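Local coordinates for protein periplasmic chaperone Spy (Escherichia coli, PDB 3OEO) that probably acts as an ATP-independent periplasmic chaperone, a cradle-shaped homodimer that limits protein aggregation and helps unfolded proteins to refold, at residues 39-44 against 104-109; 47-52 against 94-99; 53-58 against 90-95. All coordinates share one frame; numbering follows the deposited sequence.

How the contacts relate
Three contacts line up along one pairing, in which helix 38-49 and the chain that follows it run antiparallel to helix 87-104 and the turn after it. Contact 2 is buried, and polar side chains of both helices meet there; contacts 1 and 3 are surface contacts, although contact 3 is as close to the chain centre as contact 2. Contact 1 sets an isoleucine of the turn against helix 38-49, while contact 3 lays irregular chain over helix 87-104 with a methionine and an arginine. Contacts 2 and 3 share L94 and A95, their centres about 9 Å apart. Contact 1, centred about 14 Å from contact 2, encloses both along the sequence.

Contact 1: 39-44 against 104-109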
loop_
_atom_site.group_PDB
_atom_site.type_symbol
_atom_site.label_atom_id
_atom_site.label_comp_id
_atom_site.label_asym_id
_atom_site.label_seq_id
_atom_site.Cartn_x
_atom_site.Cartn_y
_atom_site.Cartn_z
ATOM N N LYS A 39 -4.856 -25.566 0.646
ATOM C CA LYS A 39 -3.614 -24.837 0.973
ATOM C C LYS A 39 -2.530 -24.919 -0.106
ATOM O O LYS A 39 -1.830 -23.939 -0.370
ATOM C CB LYS A 39 -3.038 -25.317 2.312
ATOM C CG LYS A 39 -3.592 -24.614 3.541
ATOM C CD LYS A 39 -3.167 -25.296 4.843
ATOM C CE LYS A 39 -4.140 -26.394 5.257
ATOM N NZ LYS A 39 -3.928 -26.816 6.668
ATOM N N GLN A 40 -2.399 -26.093 -0.719
ATOM C CA GLN A 40 -1.395 -26.328 -1.755
ATOM C C GLN A 40 -1.792 -25.724 -3.103
ATOM O O GLN A 40 -0.932 -25.290 -3.873
ATOM C CB GLN A 40 -1.089 -27.828 -1.887
ATOM C CG GLN A 40 -0.090 -28.206 -2.983
ATOM C CD GLN A 40 1.192 -27.383 -2.956
ATOM O OE1 GLN A 40 1.664 -26.933 -3.998
ATOM N NE2 GLN A 40 1.756 -27.185 -1.766
ATOM N N GLN A 41 -3.090 -25.700 -3.388
ATOM C CA GLN A 41 -3.577 -25.016 -4.582
ATOM C C GLN A 41 -3.352 -23.515 -4.462
ATOM O O GLN A 41 -3.028 -22.854 -5.445
ATOM C CB GLN A 41 -5.044 -25.346 -4.852
ATOM C CG GLN A 41 -5.215 -26.503 -5.822
ATOM C CD GLN A 41 -6.583 -27.136 -5.751
ATOM O OE1 GLN A 41 -6.724 -28.271 -5.296
ATOM N NE2 GLN A 41 -7.603 -26.408 -6.200
ATOM N N ILE A 42 -3.501 -23.000 -3.245
ATOM C CA ILE A 42 -3.173 -21.614 -2.926
ATOM C C ILE A 42 -1.677 -21.366 -3.125
ATOM O O ILE A 42 -1.275 -20.321 -3.629
ATOM C CB ILE A 42 -3.587 -21.267 -1.481
ATOM C CG1 ILE A 42 -5.098 -21.445 -1.307
ATOM C CG2 ILE A 42 -3.160 -19.846 -1.113
ATOM C CD1 ILE A 42 -5.543 -21.628 0.135
ATOM N N ARG A 43 -0.868 -22.346 -2.736
ATOM C CA ARG A 43 0.584 -22.301 -2.897
ATOM C C ARG A 43 1.013 -22.041 -4.348
ATOM O O ARG A 43 2.019 -21.370 -4.585
ATOM C CB ARG A 43 1.193 -23.608 -2.354
ATOM C CG ARG A 43 2.698 -23.820 -2.553
ATOM C CD ARG A 43 3.564 -22.937 -1.658
ATOM N NE ARG A 43 3.137 -22.917 -0.259
ATOM C CZ ARG A 43 3.964 -22.791 0.778
ATOM N NH1 ARG A 43 5.277 -22.695 0.590
ATOM N NH2 ARG A 43 3.476 -22.773 2.010
ATOM N N GLU A 44 0.246 -22.556 -5.308
ATOM C CA GLU A 44 0.590 -22.407 -6.725
ATOM C C GLU A 44 0.205 -21.031 -7.268
ATOM O O GLU A 44 0.805 -20.545 -8.230
ATOM C CB GLU A 44 -0.032 -23.532 -7.571
ATOM C CG GLU A 44 -1.420 -23.239 -8.153
ATOM C CD GLU A 44 -2.207 -24.496 -8.489
ATOM O OE1 GLU A 44 -1.693 -25.354 -9.241
ATOM O OE2 GLU A 44 -3.352 -24.621 -8.002
ATOM N N TYR A 104 -10.733 -17.806 -3.953
ATOM C CA TYR A 104 -12.168 -17.839 -3.655
ATOM C C TYR A 104 -12.805 -19.015 -4.397
ATOM O O TYR A 104 -13.634 -19.730 -3.843
ATOM C CB TYR A 104 -12.835 -16.500 -4.039
ATOM C CG TYR A 104 -14.327 -16.393 -3.763
ATOM C CD1 TYR A 104 -15.265 -16.672 -4.761
ATOM C CD2 TYR A 104 -14.799 -15.993 -2.513
ATOM C CE1 TYR A 104 -16.632 -16.572 -4.514
ATOM C CE2 TYR A 104 -16.170 -15.892 -2.253
ATOM C CZ TYR A 104 -17.079 -16.182 -3.260
ATOM O OH TYR A 104 -18.433 -16.079 -3.014
ATOM N N ASN A 105 -12.368 -19.229 -5.636
ATOM C CA ASN A 105 -12.946 -20.241 -6.518
ATOM C C ASN A 105 -12.472 -21.664 -6.249
ATOM O O ASN A 105 -13.006 -22.625 -6.814
ATOM C CB ASN A 105 -12.707 -19.867 -7.985
ATOM C CG ASN A 105 -13.770 -18.918 -8.536
ATOM O OD1 ASN A 105 -14.251 -19.099 -9.660
ATOM N ND2 ASN A 105 -14.141 -17.905 -7.750
ATOM N N ILE A 106 -11.460 -21.787 -5.394
ATOM C CA ILE A 106 -10.982 -23.086 -4.929
ATOM C C ILE A 106 -11.856 -23.540 -3.765
ATOM O O ILE A 106 -11.965 -24.734 -3.483
ATOM C CB ILE A 106 -9.510 -23.025 -4.479
ATOM C CG1 ILE A 106 -8.618 -22.586 -5.640
ATOM C CG2 ILE A 106 -9.050 -24.379 -3.937
ATOM C CD1 ILE A 106 -7.169 -22.381 -5.254
ATOM N N LEU A 107 -12.487 -22.572 -3.108
ATOM C CA LEU A 107 -13.354 -22.832 -1.964
ATOM C C LEU A 107 -14.573 -23.710 -2.276
ATOM O O LEU A 107 -14.798 -24.115 -3.424
ATOM C CB LEU A 107 -13.798 -21.504 -1.333
ATOM C CG LEU A 107 -13.170 -20.988 -0.030
ATOM C CD1 LEU A 107 -11.722 -21.426 0.181
ATOM C CD2 LEU A 107 -13.293 -19.472 0.036
ATOM N N THR A 108 -15.332 -24.015 -1.227
ATOM C CA THR A 108 -16.593 -24.731 -1.333
ATOM C C THR A 108 -17.703 -23.786 -0.874
ATOM O O THR A 108 -17.427 -22.829 -0.148
ATOM C CB THR A 108 -16.605 -25.987 -0.440
ATOM O OG1 THR A 108 -16.458 -25.600 0.933
ATOM C CG2 THR A 108 -15.482 -26.950 -0.831
ATOM N N PRO A 109 -18.957 -24.047 -1.292
ATOM C CA PRO A 109 -20.109 -23.260 -0.856
ATOM C C PRO A 109 -20.186 -23.013 0.656
ATOM O O PRO A 109 -20.546 -21.911 1.077
ATOM C CB PRO A 109 -21.287 -24.110 -1.320
ATOM C CG PRO A 109 -20.797 -24.721 -2.576
ATOM C CD PRO A 109 -19.332 -24.999 -2.355
#
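I106 packs closely along Q41 with both of its outer branches, and this is the tight side of the contact. The end of the longer branch, I106 CD1, lies 3.7 Å from Q41 CB and also reaches the backbone of helix 38-49, 4.2 Å from I42 N. The shorter branch meets the amide nitrogen of the glutamine: I106 CG2 is 3.4 Å from Q41 NE2. It is turned there because CG2 stands anti to the backbone N while CG1 (chi1 -60°) stands anti to the carbonyl carbon, which spreads the two methyls along the extended Q41 chain. I42, which rests also on L34, backs the isoleucine, and I106 touches I45, a turn further along the helix. I106 directly precedes the second of the two LTxxQ sequences that give the family its name, which begins at L107. T108 caps helix 109-118, its OG1 taking a weak hydrogen bond from Q111 N, and L107 packs on Q38, the last residue of the first LTxxQ sequence. The Q41 amide makes no hydrogen bond to 104-109. The loose side is that of the exposed E44, whose OE2 comes no nearer than 5.2 Å to I106 CD1.

Contact 2: 47-52 against 94-99; sequences KGQRDQ and LAHMET
The amide of Q49 lies against H96 and T99, neighbours on one helix face, covering part of one imidazole face while its nitrogen end turns to the threonine. Q49 CD sits 3.3 Å above the H96 ring plane, displaced toward the rim, and the amide and ring planes are 59° apart, so the two groups are tilted rather than stacked. Q49 OE1 comes nearest to H96 NE2, but the angle is poor for a hydrogen bond. The threonine chain crosses the glutamine at about a right angle, and T99 CG2 lies 3.8 Å from Q49 CB. The glutamine reaches across from one backbone to the other because it is fully stretched, with CG anti to the backbone N (chi1 -171°) and the chain extended beyond it. Here the last turn of helix 38-49 faces the middle of helix 87-104 in an antiparallel pair, a buried part of the all-helical cradle. A second shell fixes the partners. T99 OG1 donates to H96 O at 2.6 Å, tilted 26° from the carbonyl plane, which ties the hydroxyl to its own helix. H96 ND1 has a weak hydrogen bond with Q100 OE1. Separately, a neighbouring cadmium ion lies about 5 Å from the H96 side chain, too far for a ligand bond. Away from Q49, M97 and E98 pack on M64 and F73 of the second subunit.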
loop_
_atom_site.group_PDB
_atom_site.type_symbol
_atom_site.label_atom_id
_atom_site.label_comp_id
_atom_site.label_asym_id
_atom_site.label_seq_id
_atom_site.Cartn_x
_atom_site.Cartn_y
_atom_site.Cartn_z
ATOM N N LYS A 47 2.517 -18.119 -5.465
ATOM C CA LYS A 47 3.755 -18.106 -6.243
ATOM C C LYS A 47 3.506 -17.581 -7.662
ATOM O O LYS A 47 4.443 -17.407 -8.448
ATOM C CB LYS A 47 4.388 -19.502 -6.290
ATOM C CG LYS A 47 5.086 -19.917 -5.003
ATOM C CD LYS A 47 5.901 -21.184 -5.208
ATOM C CE LYS A 47 6.755 -21.506 -3.990
ATOM N NZ LYS A 47 7.747 -22.571 -4.281
ATOM N N GLY A 48 2.234 -17.350 -7.980
ATOM C CA GLY A 48 1.848 -16.637 -9.193
ATOM C C GLY A 48 1.553 -15.182 -8.875
ATOM O O GLY A 48 1.541 -14.334 -9.768
ATOM N N GLN A 49 1.325 -14.903 -7.592
ATOM C CA GLN A 49 1.011 -13.562 -7.096
ATOM C C GLN A 49 2.278 -12.775 -6.726
ATOM O O GLN A 49 2.240 -11.544 -6.615
ATOM C CB GLN A 49 0.078 -13.675 -5.883
ATOM C CG GLN A 49 -0.528 -12.368 -5.367
ATOM C CD GLN A 49 -1.333 -12.566 -4.086
ATOM O OE1 GLN A 49 -1.063 -11.938 -3.065
ATOM N NE2 GLN A 49 -2.311 -13.457 -4.133
ATOM N N ARG A 50 3.389 -13.486 -6.536
ATOM C CA ARG A 50 4.656 -12.862 -6.155
ATOM C C ARG A 50 5.599 -12.674 -7.347
ATOM O O ARG A 50 5.810 -11.549 -7.803
ATOM C CB ARG A 50 5.364 -13.680 -5.068
ATOM C CG ARG A 50 4.820 -13.527 -3.657
ATOM C CD ARG A 50 5.602 -14.436 -2.708
ATOM N NE ARG A 50 5.199 -14.298 -1.307
ATOM C CZ ARG A 50 5.656 -15.058 -0.313
ATOM N NH1 ARG A 50 6.536 -16.023 -0.550
ATOM N NH2 ARG A 50 5.230 -14.854 0.927
ATOM N N ASP A 51 6.145 -13.786 -7.844
ATOM C CA ASP A 51 7.235 -13.787 -8.827
ATOM C C ASP A 51 6.887 -13.105 -10.155
ATOM O O ASP A 51 7.146 -11.911 -10.323
ATOM C CB ASP A 51 7.744 -15.219 -9.072
ATOM C CG ASP A 51 8.292 -15.880 -7.810
ATOM O OD1 ASP A 51 9.083 -15.242 -7.083
ATOM O OD2 ASP A 51 7.939 -17.051 -7.555
ATOM N N GLN A 52 6.302 -13.867 -11.082
ATOM C CA GLN A 52 5.972 -13.393 -12.438
ATOM C C GLN A 52 5.401 -11.971 -12.446
ATOM O O GLN A 52 5.711 -11.172 -13.336
ATOM C CB GLN A 52 5.000 -14.368 -13.116
ATOM C CG GLN A 52 4.730 -14.101 -14.599
ATOM C CD GLN A 52 5.810 -14.647 -15.524
ATOM O OE1 GLN A 52 6.704 -15.384 -15.102
ATOM N NE2 GLN A 52 5.723 -14.289 -16.800
ATOM N N LEU A 94 -4.489 -4.865 -9.531
ATOM C CA LEU A 94 -5.105 -5.748 -10.515
ATOM C C LEU A 94 -4.716 -7.200 -10.255
ATOM O O LEU A 94 -5.488 -7.961 -9.675
ATOM C CB LEU A 94 -4.695 -5.314 -11.931
ATOM C CG LEU A 94 -5.499 -5.662 -13.201
ATOM C CD1 LEU A 94 -4.971 -6.904 -13.916
ATOM C CD2 LEU A 94 -6.995 -5.756 -12.953
ATOM N N ALA A 95 -3.503 -7.562 -10.654
ATOM C CA ALA A 95 -2.972 -8.919 -10.503
ATOM C C ALA A 95 -3.308 -9.603 -9.182
ATOM O O ALA A 95 -3.617 -10.797 -9.161
ATOM C CB ALA A 95 -1.500 -8.890 -10.685
ATOM N N HIS A 96 -3.225 -8.849 -8.089
ATOM C CA HIS A 96 -3.559 -9.352 -6.760
ATOM C C HIS A 96 -5.015 -9.818 -6.718
ATOM O O HIS A 96 -5.317 -10.887 -6.200
ATOM C CB HIS A 96 -3.323 -8.260 -5.704
ATOM C CG HIS A 96 -2.791 -8.774 -4.398
ATOM N ND1 HIS A 96 -3.603 -9.034 -3.313
ATOM C CD2 HIS A 96 -1.528 -9.069 -4.002
ATOM C CE1 HIS A 96 -2.864 -9.469 -2.307
ATOM N NE2 HIS A 96 -1.602 -9.500 -2.699
ATOM N N MET A 97 -5.908 -9.011 -7.280
ATOM C CA MET A 97 -7.343 -9.300 -7.276
ATOM C C MET A 97 -7.668 -10.579 -8.051
ATOM O O MET A 97 -8.485 -11.379 -7.599
ATOM C CB MET A 97 -8.131 -8.105 -7.817
ATOM C CG MET A 97 -8.071 -6.868 -6.920
ATOM S SD MET A 97 -8.850 -5.420 -7.660
ATOM C CE MET A 97 -9.133 -4.404 -6.215
ATOM N N GLU A 98 -7.003 -10.777 -9.192
ATOM C CA GLU A 98 -7.115 -12.027 -9.956
ATOM C C GLU A 98 -6.873 -13.233 -9.051
ATOM O O GLU A 98 -7.697 -14.148 -8.991
ATOM C CB GLU A 98 -6.111 -12.086 -11.119
ATOM C CG GLU A 98 -6.010 -10.837 -11.993
ATOM C CD GLU A 98 -5.262 -11.080 -13.299
ATOM O OE1 GLU A 98 -5.255 -10.175 -14.156
ATOM O OE2 GLU A 98 -4.674 -12.171 -13.474
ATOM N N THR A 99 -5.742 -13.210 -8.345
ATOM C CA THR A 99 -5.290 -14.336 -7.531
ATOM C C THR A 99 -6.204 -14.600 -6.336
ATOM O O THR A 99 -6.631 -15.736 -6.132
ATOM C CB THR A 99 -3.836 -14.148 -7.046
ATOM O OG1 THR A 99 -3.761 -13.001 -6.198
ATOM C CG2 THR A 99 -2.890 -13.965 -8.220
#

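Contact 3: 53-58 against 90-95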
loop_
_atom_site.group_PDB
_atom_site.type_symbol
_atom_site.label_atom_id
_atom_site.label_comp_id
_atom_site.label_asym_id
_atom_site.label_seq_id
_atom_site.Cartn_x
_atom_site.Cartn_y
_atom_site.Cartn_z
ATOM N N MET A 53 4.576 -11.676 -11.443
ATOM C CA MET A 53 4.008 -10.351 -11.228
ATOM C C MET A 53 5.060 -9.434 -10.599
ATOM O O MET A 53 5.027 -9.170 -9.390
ATOM C CB MET A 53 2.802 -10.473 -10.299
ATOM C CG MET A 53 1.651 -9.551 -10.639
ATOM S SD MET A 53 0.696 -10.068 -12.088
ATOM C CE MET A 53 0.336 -11.792 -11.718
ATOM N N LYS A 54 5.985 -8.949 -11.428
ATOM C CA LYS A 54 7.175 -8.222 -10.963
ATOM C C LYS A 54 6.871 -7.022 -10.053
ATOM O O LYS A 54 6.197 -6.071 -10.461
ATOM C CB LYS A 54 8.063 -7.812 -12.147
ATOM C CG LYS A 54 8.807 -8.976 -12.795
ATOM C CD LYS A 54 9.780 -8.493 -13.859
ATOM C CE LYS A 54 10.594 -9.645 -14.430
ATOM N NZ LYS A 54 11.540 -9.185 -15.485
ATOM N N ARG A 55 7.390 -7.082 -8.826
ATOM C CA ARG A 55 7.100 -6.081 -7.789
ATOM C C ARG A 55 8.095 -4.901 -7.656
ATOM O O ARG A 55 7.659 -3.773 -7.408
ATOM C CB ARG A 55 6.896 -6.755 -6.419
ATOM C CG ARG A 55 5.770 -7.788 -6.372
ATOM C CD ARG A 55 5.314 -8.086 -4.942
ATOM N NE ARG A 55 4.407 -7.063 -4.420
ATOM C CZ ARG A 55 3.083 -7.060 -4.590
ATOM N NH1 ARG A 55 2.486 -8.028 -5.277
ATOM N NH2 ARG A 55 2.350 -6.078 -4.077
ATOM N N PRO A 56 9.419 -5.145 -7.809
ATOM C CA PRO A 56 10.350 -4.082 -7.421
ATOM C C PRO A 56 11.062 -3.305 -8.551
ATOM O O PRO A 56 11.810 -3.901 -9.331
ATOM C CB PRO A 56 11.390 -4.847 -6.593
ATOM C CG PRO A 56 11.360 -6.282 -7.155
ATOM C CD PRO A 56 10.147 -6.404 -8.061
ATOM N N PRO A 57 10.835 -1.976 -8.630
ATOM C CA PRO A 57 11.772 -1.113 -9.355
ATOM C C PRO A 57 12.866 -0.624 -8.396
ATOM O O PRO A 57 12.572 0.027 -7.389
ATOM C CB PRO A 57 10.892 0.039 -9.846
ATOM C CG PRO A 57 9.737 0.093 -8.892
ATOM C CD PRO A 57 9.636 -1.239 -8.183
ATOM N N LEU A 58 14.118 -0.946 -8.709
ATOM C CA LEU A 58 15.220 -0.813 -7.743
ATOM C C LEU A 58 15.786 0.594 -7.488
ATOM O O LEU A 58 16.535 0.790 -6.527
ATOM C CB LEU A 58 16.352 -1.791 -8.090
ATOM C CG LEU A 58 16.170 -3.241 -7.626
ATOM C CD1 LEU A 58 17.109 -4.171 -8.379
ATOM C CD2 LEU A 58 16.368 -3.380 -6.118
ATOM N N LYS A 90 -0.787 0.071 -10.116
ATOM C CA LYS A 90 -2.033 -0.288 -10.822
ATOM C C LYS A 90 -2.042 -1.752 -11.248
ATOM O O LYS A 90 -2.948 -2.495 -10.883
ATOM C CB LYS A 90 -2.267 0.606 -12.050
ATOM C CG LYS A 90 -2.977 1.931 -11.750
ATOM C CD LYS A 90 -3.096 2.823 -12.983
ATOM C CE LYS A 90 -4.150 2.325 -13.968
ATOM N NZ LYS A 90 -4.678 3.423 -14.824
ATOM N N ALA A 91 -1.027 -2.156 -12.016
ATOM C CA ALA A 91 -0.867 -3.543 -12.461
ATOM C C ALA A 91 -0.777 -4.546 -11.306
ATOM O O ALA A 91 -1.047 -5.736 -11.493
ATOM C CB ALA A 91 0.346 -3.678 -13.380
ATOM N N ASN A 92 -0.395 -4.060 -10.126
ATOM C CA ASN A 92 -0.392 -4.869 -8.907
ATOM C C ASN A 92 -1.799 -5.095 -8.384
ATOM O O ASN A 92 -2.337 -6.197 -8.484
ATOM C CB ASN A 92 0.452 -4.210 -7.819
ATOM C CG ASN A 92 1.882 -4.700 -7.808
ATOM O OD1 ASN A 92 2.505 -4.777 -6.750
ATOM N ND2 ASN A 92 2.414 -5.033 -8.981
ATOM N N MET A 93 -2.391 -4.045 -7.824
ATOM C CA MET A 93 -3.769 -4.085 -7.351
ATOM C C MET A 93 -4.596 -5.036 -8.213
ATOM O O MET A 93 -5.284 -5.915 -7.690
ATOM C CB MET A 93 -4.375 -2.681 -7.365
ATOM C CG MET A 93 -3.858 -1.765 -6.274
ATOM S SD MET A 93 -4.853 -0.264 -6.082
ATOM C CE MET A 93 -4.045 0.432 -4.634
ATOM N N LEU A 94 -4.489 -4.865 -9.531
ATOM C CA LEU A 94 -5.105 -5.748 -10.515
ATOM C C LEU A 94 -4.716 -7.200 -10.255
ATOM O O LEU A 94 -5.488 -7.961 -9.675
ATOM C CB LEU A 94 -4.695 -5.314 -11.931
ATOM C CG LEU A 94 -5.499 -5.662 -13.201
ATOM C CD1 LEU A 94 -4.971 -6.904 -13.916
ATOM C CD2 LEU A 94 -6.995 -5.756 -12.953
ATOM N N ALA A 95 -3.503 -7.562 -10.654
ATOM C CA ALA A 95 -2.972 -8.919 -10.503
ATOM C C ALA A 95 -3.308 -9.603 -9.182
ATOM O O ALA A 95 -3.617 -10.797 -9.161
ATOM C CB ALA A 95 -1.500 -8.890 -10.685
#
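R55 and M53 reach from the irregular chain after helix 38-49 across to N92 and A95, one turn apart on helix 87-104, so that the antiparallel helical pairing of the cradle is carried on here by loop against helix. The apolar part is M53 with A95. The methionine lies against the A95 methyl, but its sulfur is modelled too close to that methyl, and the details of the fit are therefore doubtful. The methyl end of M53 also touches the carbonyl oxygen of G48, joining this contact to the helix end before it. The polar part is R55 with N92. The arginine bends at chi3 (80°), bringing its guanidinium round so that N92 OD1 lies over one face; guanidinium and amide planes are 51° apart. The bond angle is poor, so attraction here is probably that of a positive group for a carbonyl dipole. Were N92 replaced by an alanine, the guanidinium of R55 would lose the oxygen over its face and would probably be freer to swing away. Other residues of this helix turn, M93 and L94, pack on I82 and A78 of the second subunit, which places the helix between loop and partner chain. N92 OD1 stands 3.0 Å from R55 NH2, offset toward the guanidinium rim.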